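Local coordinates for probable adhesion protein (Pseudomonas aeruginosa PAO1, PDB 6R3Z) that binds a single divalent metal ion, here nickel, as the solute-binding protein of a transport system and probably carries ferrous iron in the periplasm, at residues T12-Y16 / H111-S115; V31-P35 / F69-M73; V123-A127 / A145-A149. All coordinates share one frame; numbering follows the deposited sequence.

Contact 1 (T12-Y16 / H111-S115); sequences TLHPY and HTFLS. With NI (nickel (II) ion), chain B.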
loop_
_atom_site.group_PDB
_atom_site.type_symbol
_atom_site.label_atom_id
_atom_site.label_comp_id
_atom_site.label_asym_id
_atom_site.label_seq_id
_atom_site.Cartn_x
_atom_site.Cartn_y
_atom_site.Cartn_z
ATOM N N THR A 12 -8.790 7.034 2.667
ATOM C CA THR A 12 -9.311 5.698 2.965
ATOM C C THR A 12 -8.318 4.756 3.641
ATOM O O THR A 12 -8.734 3.922 4.449
ATOM C CB THR A 12 -9.878 5.056 1.684
ATOM O OG1 THR A 12 -8.797 4.797 0.792
ATOM C CG2 THR A 12 -10.927 5.932 0.985
ATOM N N LEU A 13 -7.055 4.783 3.206
ATOM C CA LEU A 13 -5.991 3.910 3.704
ATOM C C LEU A 13 -4.834 4.762 4.225
ATOM O O LEU A 13 -4.626 5.883 3.742
ATOM C CB LEU A 13 -5.490 2.959 2.594
ATOM C CG LEU A 13 -6.571 2.164 1.822
ATOM C CD1 LEU A 13 -6.007 1.564 0.558
ATOM C CD2 LEU A 13 -7.204 1.058 2.697
ATOM N N HIS A 14 -4.066 4.212 5.189
ATOM C CA HIS A 14 -2.932 4.904 5.816
ATOM C C HIS A 14 -1.989 5.598 4.824
ATOM O O HIS A 14 -1.681 6.772 5.046
ATOM C CB HIS A 14 -2.133 3.980 6.744
ATOM C CG HIS A 14 -2.888 3.564 7.963
ATOM N ND1 HIS A 14 -3.898 2.621 7.899
ATOM C CD2 HIS A 14 -2.736 3.954 9.246
ATOM C CE1 HIS A 14 -4.321 2.462 9.144
ATOM N NE2 HIS A 14 -3.673 3.263 9.981
ATOM N N PRO A 15 -1.532 4.931 3.723
ATOM C CA PRO A 15 -0.607 5.612 2.787
ATOM C C PRO A 15 -1.200 6.895 2.230
ATOM O O PRO A 15 -0.460 7.865 2.109
ATOM C CB PRO A 15 -0.372 4.563 1.699
ATOM C CG PRO A 15 -0.544 3.255 2.418
ATOM C CD PRO A 15 -1.756 3.534 3.290
ATOM N N TYR A 16 -2.536 6.914 1.959
ATOM C CA TYR A 16 -3.193 8.116 1.420
ATOM C C TYR A 16 -3.244 9.238 2.443
ATOM O O TYR A 16 -3.082 10.392 2.057
ATOM C CB TYR A 16 -4.555 7.803 0.793
ATOM C CG TYR A 16 -4.395 6.851 -0.373
ATOM C CD1 TYR A 16 -4.074 7.323 -1.647
ATOM C CD2 TYR A 16 -4.435 5.473 -0.180
ATOM C CE1 TYR A 16 -3.833 6.441 -2.713
ATOM C CE2 TYR A 16 -4.174 4.582 -1.227
ATOM C CZ TYR A 16 -3.876 5.069 -2.493
ATOM O OH TYR A 16 -3.612 4.178 -3.513
ATOM N N HIS A 111 -2.478 -2.799 -4.925
ATOM C CA HIS A 111 -1.464 -2.303 -3.967
ATOM C C HIS A 111 -0.421 -1.356 -4.575
ATOM O O HIS A 111 0.776 -1.476 -4.284
ATOM C CB HIS A 111 -0.780 -3.485 -3.260
ATOM C CG HIS A 111 -1.731 -4.373 -2.531
ATOM N ND1 HIS A 111 -2.334 -5.451 -3.163
ATOM C CD2 HIS A 111 -2.132 -4.342 -1.233
ATOM C CE1 HIS A 111 -3.089 -6.030 -2.240
ATOM N NE2 HIS A 111 -3.015 -5.387 -1.067
ATOM N N THR A 112 -0.881 -0.412 -5.422
ATOM C CA THR A 112 -0.005 0.566 -6.107
ATOM C C THR A 112 0.749 1.444 -5.095
ATOM O O THR A 112 1.879 1.889 -5.379
ATOM C CB THR A 112 -0.832 1.440 -7.055
ATOM O OG1 THR A 112 -1.780 2.183 -6.275
ATOM C CG2 THR A 112 -1.548 0.620 -8.156
ATOM N N PHE A 113 0.134 1.673 -3.897
ATOM C CA PHE A 113 0.764 2.482 -2.834
ATOM C C PHE A 113 2.039 1.834 -2.273
ATOM O O PHE A 113 2.825 2.522 -1.633
ATOM C CB PHE A 113 -0.225 2.814 -1.707
ATOM C CG PHE A 113 -1.047 1.631 -1.251
ATOM C CD1 PHE A 113 -0.600 0.811 -0.214
ATOM C CD2 PHE A 113 -2.274 1.343 -1.844
ATOM C CE1 PHE A 113 -1.369 -0.273 0.223
ATOM C CE2 PHE A 113 -3.037 0.241 -1.418
ATOM C CZ PHE A 113 -2.568 -0.569 -0.397
ATOM N N LEU A 114 2.261 0.533 -2.514
ATOM C CA LEU A 114 3.489 -0.102 -2.032
ATOM C C LEU A 114 4.556 -0.124 -3.134
ATOM O O LEU A 114 5.104 -1.159 -3.467
ATOM C CB LEU A 114 3.239 -1.479 -1.392
ATOM C CG LEU A 114 2.278 -1.473 -0.189
ATOM C CD1 LEU A 114 1.841 -2.875 0.180
ATOM C CD2 LEU A 114 2.869 -0.754 1.005
ATOM N N SER A 115 4.784 1.029 -3.741
ATOM C CA SER A 115 5.765 1.255 -4.801
ATOM C C SER A 115 6.178 2.698 -4.660
ATOM O O SER A 115 5.308 3.565 -4.518
ATOM C CB SER A 115 5.138 1.064 -6.177
ATOM O OG SER A 115 5.899 1.700 -7.201
HETATM NI NI NI B . -4.286 -5.741 0.697
#

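Contact 2 (V31-P35 / F69-M73); sequences VPLIP and FAERM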
loop_
_atom_site.group_PDB
_atom_site.type_symbol
_atom_site.label_atom_id
_atom_site.label_comp_id
_atom_site.label_asym_id
_atom_site.label_seq_id
_atom_site.Cartn_x
_atom_site.Cartn_y
_atom_site.Cartn_z
ATOM N N VAL A 31 -9.059 13.923 6.704
ATOM C CA VAL A 31 -10.023 13.187 7.517
ATOM C C VAL A 31 -10.098 11.713 7.125
ATOM O O VAL A 31 -10.642 11.413 6.068
ATOM C CB VAL A 31 -11.439 13.861 7.494
ATOM C CG1 VAL A 31 -12.395 13.186 8.481
ATOM C CG2 VAL A 31 -11.373 15.371 7.743
ATOM N N PRO A 32 -9.641 10.765 7.977
ATOM C CA PRO A 32 -9.786 9.340 7.631
ATOM C C PRO A 32 -11.259 8.942 7.640
ATOM O O PRO A 32 -12.019 9.382 8.518
ATOM C CB PRO A 32 -9.024 8.617 8.749
ATOM C CG PRO A 32 -8.151 9.681 9.367
ATOM C CD PRO A 32 -8.978 10.920 9.281
ATOM N N LEU A 33 -11.663 8.159 6.631
ATOM C CA LEU A 33 -13.046 7.701 6.510
ATOM C C LEU A 33 -13.356 6.624 7.521
ATOM O O LEU A 33 -14.520 6.460 7.914
ATOM C CB LEU A 33 -13.332 7.199 5.100
ATOM C CG LEU A 33 -14.161 8.141 4.214
ATOM C CD1 LEU A 33 -13.399 9.448 3.919
ATOM C CD2 LEU A 33 -14.505 7.460 2.887
ATOM N N ILE A 34 -12.336 5.845 7.891
ATOM C CA ILE A 34 -12.516 4.747 8.855
ATOM C C ILE A 34 -11.515 4.894 10.017
ATOM O O ILE A 34 -10.412 5.411 9.797
ATOM C CB ILE A 34 -12.516 3.335 8.182
ATOM C CG1 ILE A 34 -11.105 2.841 7.788
ATOM C CG2 ILE A 34 -13.474 3.296 6.982
ATOM C CD1 ILE A 34 -11.049 1.365 7.189
ATOM N N PRO A 35 -11.867 4.469 11.250
ATOM C CA PRO A 35 -10.933 4.649 12.380
ATOM C C PRO A 35 -9.642 3.840 12.246
ATOM O O PRO A 35 -9.578 2.848 11.512
ATOM C CB PRO A 35 -11.742 4.177 13.599
ATOM C CG PRO A 35 -13.163 4.222 13.168
ATOM C CD PRO A 35 -13.152 3.894 11.707
ATOM N N PHE A 69 -15.127 -0.261 -0.253
ATOM C CA PHE A 69 -15.966 0.157 0.876
ATOM C C PHE A 69 -16.263 1.651 0.829
ATOM O O PHE A 69 -17.387 2.057 1.136
ATOM C CB PHE A 69 -15.329 -0.208 2.240
ATOM C CG PHE A 69 -13.988 0.409 2.572
ATOM C CD1 PHE A 69 -13.909 1.668 3.164
ATOM C CD2 PHE A 69 -12.809 -0.287 2.339
ATOM C CE1 PHE A 69 -12.671 2.234 3.484
ATOM C CE2 PHE A 69 -11.568 0.276 2.670
ATOM C CZ PHE A 69 -11.506 1.537 3.229
ATOM N N ALA A 70 -15.267 2.467 0.414
ATOM C CA ALA A 70 -15.406 3.925 0.387
ATOM C C ALA A 70 -16.461 4.414 -0.618
ATOM O O ALA A 70 -17.241 5.302 -0.279
ATOM C CB ALA A 70 -14.064 4.579 0.135
ATOM N N GLU A 71 -16.539 3.793 -1.807
ATOM C CA GLU A 71 -17.564 4.119 -2.815
ATOM C C GLU A 71 -18.965 3.806 -2.286
ATOM O O GLU A 71 -19.898 4.565 -2.552
ATOM C CB GLU A 71 -17.339 3.339 -4.116
ATOM C CG GLU A 71 -16.129 3.784 -4.926
ATOM C CD GLU A 71 -15.891 2.887 -6.128
ATOM O OE1 GLU A 71 -16.792 2.790 -6.992
ATOM O OE2 GLU A 71 -14.808 2.265 -6.198
ATOM N N ARG A 72 -19.110 2.682 -1.539
ATOM C CA ARG A 72 -20.393 2.284 -0.953
ATOM C C ARG A 72 -20.793 3.287 0.143
ATOM O O ARG A 72 -21.950 3.718 0.195
ATOM C CB ARG A 72 -20.332 0.845 -0.405
ATOM C CG ARG A 72 -20.208 -0.224 -1.493
ATOM C CD ARG A 72 -20.328 -1.638 -0.928
ATOM N NE ARG A 72 -19.056 -2.142 -0.392
ATOM C CZ ARG A 72 -18.138 -2.799 -1.100
ATOM N NH1 ARG A 72 -17.020 -3.216 -0.522
ATOM N NH2 ARG A 72 -18.327 -3.033 -2.395
ATOM N N MET A 73 -19.814 3.705 0.974
ATOM C CA MET A 73 -20.040 4.691 2.034
ATOM C C MET A 73 -20.515 6.017 1.435
ATOM O O MET A 73 -21.460 6.605 1.962
ATOM C CB MET A 73 -18.762 4.920 2.863
ATOM C CG MET A 73 -18.362 3.753 3.742
ATOM S SD MET A 73 -16.699 4.027 4.422
ATOM C CE MET A 73 -17.013 5.379 5.588
#

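Contact 3 (V123-A127 / A145-A149); sequences VNTIA and ARAYA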
loop_
_atom_site.group_PDB
_atom_site.type_symbol
_atom_site.label_atom_id
_atom_site.label_comp_id
_atom_site.label_asym_id
_atom_site.label_seq_id
_atom_site.Cartn_x
_atom_site.Cartn_y
_atom_site.Cartn_z
ATOM N N VAL A 123 0.901 10.904 -5.704
ATOM C CA VAL A 123 1.112 12.163 -4.976
ATOM C C VAL A 123 0.945 13.345 -5.948
ATOM O O VAL A 123 0.213 14.294 -5.629
ATOM C CB VAL A 123 2.475 12.165 -4.231
ATOM C CG1 VAL A 123 2.929 13.581 -3.866
ATOM C CG2 VAL A 123 2.390 11.291 -2.976
ATOM N N ASN A 124 1.573 13.257 -7.144
ATOM C CA ASN A 124 1.481 14.325 -8.145
ATOM C C ASN A 124 0.055 14.511 -8.667
ATOM O O ASN A 124 -0.400 15.648 -8.802
ATOM C CB ASN A 124 2.497 14.114 -9.268
ATOM C CG ASN A 124 3.924 14.301 -8.797
ATOM O OD1 ASN A 124 4.212 15.094 -7.891
ATOM N ND2 ASN A 124 4.856 13.618 -9.438
ATOM N N THR A 125 -0.679 13.402 -8.860
ATOM C CA THR A 125 -2.075 13.441 -9.323
ATOM C C THR A 125 -2.963 14.088 -8.262
ATOM O O THR A 125 -3.762 14.980 -8.584
ATOM C CB THR A 125 -2.540 12.038 -9.723
ATOM O OG1 THR A 125 -1.805 11.646 -10.891
ATOM C CG2 THR A 125 -4.036 11.983 -10.048
ATOM N N ILE A 126 -2.804 13.648 -6.987
ATOM C CA ILE A 126 -3.575 14.215 -5.885
ATOM C C ILE A 126 -3.339 15.740 -5.781
ATOM O O ILE A 126 -4.308 16.497 -5.726
ATOM C CB ILE A 126 -3.307 13.453 -4.551
ATOM C CG1 ILE A 126 -3.786 11.972 -4.652
ATOM C CG2 ILE A 126 -4.005 14.147 -3.372
ATOM C CD1 ILE A 126 -3.105 10.998 -3.652
ATOM N N ALA A 127 -2.067 16.184 -5.793
ATOM C CA ALA A 127 -1.719 17.606 -5.674
ATOM C C ALA A 127 -2.342 18.449 -6.797
ATOM O O ALA A 127 -2.842 19.541 -6.530
ATOM C CB ALA A 127 -0.204 17.788 -5.667
ATOM N N ALA A 145 4.206 18.575 -2.999
ATOM C CA ALA A 145 4.246 17.283 -3.666
ATOM C C ALA A 145 5.668 17.028 -4.222
ATOM O O ALA A 145 6.200 15.928 -4.043
ATOM C CB ALA A 145 3.206 17.217 -4.777
ATOM N N ARG A 146 6.302 18.061 -4.809
ATOM C CA ARG A 146 7.657 17.901 -5.341
ATOM C C ARG A 146 8.684 17.608 -4.228
ATOM O O ARG A 146 9.523 16.727 -4.420
ATOM C CB ARG A 146 8.077 19.089 -6.233
ATOM C CG ARG A 146 7.189 19.295 -7.472
ATOM C CD ARG A 146 7.074 18.078 -8.394
ATOM N NE ARG A 146 6.219 18.331 -9.564
ATOM C CZ ARG A 146 4.890 18.233 -9.575
ATOM N NH1 ARG A 146 4.209 18.475 -10.689
ATOM N NH2 ARG A 146 4.230 17.898 -8.468
ATOM N N ALA A 147 8.580 18.287 -3.059
ATOM C CA ALA A 147 9.475 18.041 -1.910
ATOM C C ALA A 147 9.256 16.614 -1.366
ATOM O O ALA A 147 10.225 15.905 -1.067
ATOM C CB ALA A 147 9.222 19.058 -0.806
ATOM N N TYR A 148 7.998 16.172 -1.325
ATOM C CA TYR A 148 7.672 14.850 -0.805
ATOM C C TYR A 148 8.241 13.756 -1.717
ATOM O O TYR A 148 8.876 12.830 -1.212
ATOM C CB TYR A 148 6.162 14.681 -0.595
ATOM C CG TYR A 148 5.783 13.406 0.132
ATOM C CD1 TYR A 148 6.358 13.078 1.363
ATOM C CD2 TYR A 148 4.786 12.568 -0.365
ATOM C CE1 TYR A 148 5.955 11.941 2.071
ATOM C CE2 TYR A 148 4.412 11.407 0.308
ATOM C CZ TYR A 148 4.981 11.109 1.537
ATOM O OH TYR A 148 4.596 9.966 2.194
ATOM N N ALA A 149 8.071 13.917 -3.048
ATOM C CA ALA A 149 8.608 13.012 -4.077
ATOM C C ALA A 149 10.145 12.932 -3.974
ATOM O O ALA A 149 10.703 11.848 -4.135
ATOM C CB ALA A 149 8.195 13.491 -5.464
HETATM O O HOH W 1 1.329 17.695 -9.176
#

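Contact 1 (T12-Y16 / H111-S115)
The ring of Phe-113 is met by three side chains of 12-16. Pro-15 comes obliquely, its CG 3.6 Å from Phe-113 CD1, while CD1 of Leu-13 reaches the far end of the ring, 3.8 Å from Phe-113 CE2. Tyr-16 touches with its phenol end: its OH lies near the plane of the phenylalanine ring, at the edge, 3.6 Å from Phe-113 CD2. The two aromatic planes are inclined at 73°, with centroids 5.9 Å apart. CA of His-111 lies over one face of the Phe-113 ring, offset toward the rim. With CG between backbone N and carbonyl carbon (chi1 46°), the ring is directed at the start of helix 14-24. In this member of the bacterial solute-binding protein 9 family the 111-115 loop, a type I turn from His-111 to Leu-114, lies at the metal site. His-111 NE2 binds nickel at 2.2 Å, together with His-41, His-66, His-177, His-199 and His-250; the Phe-113 side chain is about 4 Å from those of His-66 and His-250. Polar partners lie further out: Asn-109 hydrogen-bonds His-111 ND1, which, with the metal bond, would restrain imidazole rotation, Asn-88 holds Thr-112 OG1, and Gln-122 takes up the buried Tyr-16 OH.

Contact 2 (V31-P35 / F69-M73)
In the parallel four-stranded sheet that contains strands 8-11, 29-32 and 58-61, the chain leaving the outermost strand 29-32 packs against helix 68-76, which follows strand 58-61 after a short loop. Leu-33 and Ile-34, just past the strand end, face Phe-69, Ala-70 and Met-73, three residues on one side of the helix. Ile-34 meets the Phe-69 ring with two of its carbons. Its CG2 comes 3.7 Å from Phe-69 CE1, obliquely to the ring, and its CD1 extends to the far end of the same ring, 4.0 Å from Phe-69 CZ. The two side chains cross at about a right angle. This two-point grip follows from the torsions of Ile-34, whose CG1 branch lies between backbone N and carbonyl carbon (chi1 77°) and then runs out extended to CD1. The sulfur of Met-73 lies in the plane of the Phe-69 ring, at its edge, and 4.2 Å from Ile-34 CG2, so isoleucine, ring and thioether meet at one place. A bend at chi3 (70°) carries the methyl on to Leu-33, where Met-73 CE is 3.6 Å from Leu-33 O and 4.1 Å from Leu-33 CB. That carbonyl oxygen is buried here without a polar partner. Leu-33 CD2 meets Ala-70 CB at 4.0 Å. Around this apolar cluster, Ile-53 of helix 47-53 touches both Leu-33 and Met-73, and Tyr-43 meets the Phe-69 ring edge-to-face. The Phe-69 side chain lies about 6 Å from that of the metal ligand His-66. Packing of a helix beside the C-terminal ends of the parallel strands, where the metal-binding loops emerge, is in keeping with the alpha/beta lobes of cluster 9 solute-binding proteins.

Contact 3 (V123-A127 / A145-A149)
Over one face of the Arg-146 guanidinium lies CG of Asn-124, while the edge of the same group meets Ala-145 CB and a water, both in its plane; the Tyr-148 ring, further along the helix, receives Val-123 CG2 at its edge, 3.8 Å from Tyr-148 CD2. These groups join two consecutive helices, 116-133 and 138-160, in an antiparallel helical hairpin. Helix 138-160 runs between the two four-stranded parallel sheets in chain order, consistent with the long helix that links the two lobes in cluster 9 solute-binding proteins. The short segments run at 169° to each other, with axes 9.9 Å apart. At the closest part of the seam two alanines meet: Ala-127 CB and Ala-145 CB touch at 3.6 Å. CG1 of Val-123 packs beside the same Ala-145 methyl, 3.8 Å away. Val-123 thus splits its two methyls between the alanine and the tyrosine edge, a division set by CG1 lying opposite the backbone nitrogen (chi1 161°). Tyr-148 crosses the valine at about a right angle and reaches on to Tyr-261 and Glu-262 of helix 260-277 and to Asn-22 of helix 14-24, which Val-123 and Ala-127 also face through Tyr-19 and Ile-23. On this side the hairpin packs against helices 14-24 and 260-277. Its other margin is polar and more exposed. Arg-146 starts out pointing away from the neighbouring helix, but a bend at chi2 brings the guanidinium back beside Asn-124, whose amide plane is turned 57° from it. Asn-124 OD1 is close to Arg-146 NH2, but the angle is poor for a hydrogen bond. A water makes the polar link instead: it accepts from Arg-146 NH2 at 3.0 Å and donates to Asn-124 O, 2.7 Å away.

In the fold
Contacts 1 and 2 are centred 14 Å apart and meet directly, Thr-12 CG2 lying 3.5 Å from Ala-70 CB; contact 3 is also 14 Å from contact 1 but 22 Å from contact 2, which it does not touch. Along the chain, contact 2 falls between the two segments of contact 1, and contact 3 follows both. Contacts 1 and 2 lie at the sheet of strands 8-11, 29-32, 58-61 and 84-86. Contact 3 lies on the helices beyond it, where Tyr-16 CD1 comes 4.3 Å from Ile-126 CD1; one of them, 138-160, leads on to the second sheet. The nickel site, with ligands from both halves of the chain, lies beside contact 1.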